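PDB 6RIW: ORF10 from Moritella marina, which probably carries out chain-elongating condensation in polyunsaturated fatty acid synthesis, this piece being its ketosynthase-chain length factor didomain. Local coordinates for residues 241-246 and 253-258. Numbering follows the deposited sequence.
Sequences YPANNV and NSQGLF
Asn244 reaches across to the 253-258 segment through both its side chain and its backbone. Its ND2 donates to Asn253 O over 3.0 Å, a nearly straight bond (166° at the hydrogen) lying in the carbonyl plane and close to the Asn244 amide plane. The amide is stacked on that of Gln255, the planes 16° apart, while Gln255 OE1 takes a weak, bent bond from Asn244 N at 3.0 Å. With chi1 at 69°, Asn244 CG sits between the backbone N and carbonyl carbon, and Asn244 OD1 accepts from Val246 N at 2.9 Å, the donor above the carbonyl plane: an Asx turn. Replacing Asn244 by alanine is likely to leave Asn253 O and Val246 N without these mates and the Gln255 amide without its stacking partner.

A single direct backbone-to-backbone hydrogen bond crosses between the segments, Gln255 N to Val246 O at 3.1 Å; one water joins Ala243 N to Gln255 O. Both segments belong to the loop between helix 228-237 and strand 259-270 of the N-terminal, thiolase-like ketosynthase domain, where Asn245 N donates to Pro242 O in a type I turn.

Apolar contacts gather at the other end. Pro242 CD lies 3.6 Å from Phe258 CE1, and Tyr241 CD1 meets the ring edge at Phe258 CD1, 4.1 Å away. Tyr241 CD1 also lies 3.2 Å from Leu257 O, a buried carbonyl oxygen without a hydrogen-bond partner. Beyond the loop, the Phe258 ring meets His62 and His247.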
loop_
_atom_site.group_PDB
_atom_site.type_symbol
_atom_site.label_atom_id
_atom_site.label_comp_id
_atom_site.label_asym_id
_atom_site.label_seq_id
_atom_site.Cartn_x
_atom_site.Cartn_y
_atom_site.Cartn_z
ATOM N N TYR A 241 17.760 -3.649 13.856
ATOM C CA TYR A 241 18.776 -4.667 13.625
ATOM C C TYR A 241 19.534 -4.993 14.920
ATOM O O TYR A 241 19.776 -4.105 15.742
ATOM C CB TYR A 241 19.769 -4.185 12.568
ATOM C CG TYR A 241 19.215 -4.088 11.155
ATOM C CD1 TYR A 241 18.697 -5.197 10.513
ATOM C CD2 TYR A 241 19.250 -2.872 10.452
ATOM C CE1 TYR A 241 18.199 -5.107 9.210
ATOM C CE2 TYR A 241 18.771 -2.775 9.157
ATOM C CZ TYR A 241 18.250 -3.894 8.543
ATOM O OH TYR A 241 17.767 -3.819 7.262
ATOM N N PRO A 242 19.951 -6.250 15.110
ATOM C CA PRO A 242 20.564 -6.638 16.397
ATOM C C PRO A 242 21.990 -6.112 16.538
ATOM O O PRO A 242 22.831 -6.301 15.658
ATOM C CB PRO A 242 20.531 -8.173 16.365
ATOM C CG PRO A 242 20.518 -8.528 14.908
ATOM C CD PRO A 242 19.747 -7.408 14.218
ATOM N N ALA A 243 22.261 -5.463 17.677
ATOM C CA ALA A 243 23.593 -4.918 17.902
ATOM C C ALA A 243 24.634 -6.026 17.998
ATOM O O ALA A 243 25.767 -5.840 17.540
ATOM C CB ALA A 243 23.603 -4.043 19.159
ATOM N N ASN A 244 24.267 -7.191 18.539
ATOM C CA ASN A 244 25.185 -8.324 18.606
ATOM C C ASN A 244 25.119 -9.220 17.366
ATOM O O ASN A 244 25.674 -10.322 17.375
ATOM C CB ASN A 244 24.919 -9.140 19.876
ATOM C CG ASN A 244 23.594 -9.878 19.839
ATOM O OD1 ASN A 244 22.782 -9.686 18.926
ATOM N ND2 ASN A 244 23.367 -10.732 20.834
ATOM N N ASN A 245 24.424 -8.780 16.316
ATOM C CA ASN A 245 24.276 -9.530 15.062
ATOM C C ASN A 245 23.582 -10.880 15.255
ATOM O O ASN A 245 23.720 -11.777 14.419
ATOM C CB ASN A 245 25.629 -9.715 14.361
ATOM C CG ASN A 245 25.500 -9.827 12.847
ATOM O OD1 ASN A 245 25.932 -10.816 12.253
ATOM N ND2 ASN A 245 24.907 -8.814 12.216
ATOM N N VAL A 246 22.804 -11.039 16.327
ATOM C CA VAL A 246 22.053 -12.267 16.575
ATOM C C VAL A 246 20.577 -12.007 16.269
ATOM O O VAL A 246 19.889 -11.292 17.012
ATOM C CB VAL A 246 22.231 -12.780 18.012
ATOM C CG1 VAL A 246 21.358 -13.997 18.250
ATOM C CG2 VAL A 246 23.696 -13.125 18.267
ATOM N N ASN A 253 19.107 -14.494 23.421
ATOM C CA ASN A 253 20.221 -13.660 22.975
ATOM C C ASN A 253 19.892 -12.820 21.742
ATOM O O ASN A 253 20.724 -12.000 21.331
ATOM C CB ASN A 253 21.455 -14.529 22.676
ATOM C CG ASN A 253 21.863 -15.398 23.858
ATOM O OD1 ASN A 253 22.421 -14.904 24.840
ATOM N ND2 ASN A 253 21.587 -16.703 23.765
ATOM N N SER A 254 18.715 -13.018 21.146
ATOM C CA SER A 254 18.309 -12.235 19.985
ATOM C C SER A 254 18.180 -10.764 20.352
ATOM O O SER A 254 17.578 -10.414 21.372
ATOM C CB SER A 254 16.968 -12.746 19.443
ATOM O OG SER A 254 16.688 -12.185 18.159
ATOM N N GLN A 255 18.731 -9.888 19.513
ATOM C CA GLN A 255 18.604 -8.460 19.777
ATOM C C GLN A 255 17.883 -7.687 18.676
ATOM O O GLN A 255 17.881 -6.453 18.710
ATOM C CB GLN A 255 19.982 -7.855 20.039
ATOM C CG GLN A 255 20.550 -8.321 21.366
ATOM C CD GLN A 255 21.816 -7.596 21.749
ATOM O OE1 GLN A 255 22.419 -6.894 20.930
ATOM N NE2 GLN A 255 22.236 -7.767 23.003
ATOM N N GLY A 256 17.251 -8.365 17.727
ATOM C CA GLY A 256 16.636 -7.662 16.620
ATOM C C GLY A 256 16.256 -8.624 15.517
ATOM O O GLY A 256 16.312 -9.848 15.675
ATOM N N LEU A 257 15.859 -8.037 14.391
ATOM C CA LEU A 257 15.440 -8.798 13.226
ATOM C C LEU A 257 16.355 -8.506 12.042
ATOM O O LEU A 257 17.099 -7.516 12.021
ATOM C CB LEU A 257 13.972 -8.471 12.841
ATOM C CG LEU A 257 13.618 -7.003 12.532
ATOM C CD1 LEU A 257 13.983 -6.563 11.098
ATOM C CD2 LEU A 257 12.124 -6.779 12.757
ATOM N N PHE A 258 16.288 -9.395 11.056
ATOM C CA PHE A 258 16.729 -9.123 9.694
ATOM C C PHE A 258 15.491 -9.099 8.801
ATOM O O PHE A 258 14.570 -9.902 8.987
ATOM C CB PHE A 258 17.690 -10.195 9.166
ATOM C CG PHE A 258 18.969 -10.337 9.952
ATOM C CD1 PHE A 258 19.539 -9.256 10.613
ATOM C CD2 PHE A 258 19.609 -11.567 10.004
ATOM C CE1 PHE A 258 20.744 -9.400 11.327
ATOM C CE2 PHE A 258 20.814 -11.727 10.705
ATOM C CZ PHE A 258 21.371 -10.650 11.375
HETATM O O HOH W 1 20.072 -4.310 19.209
#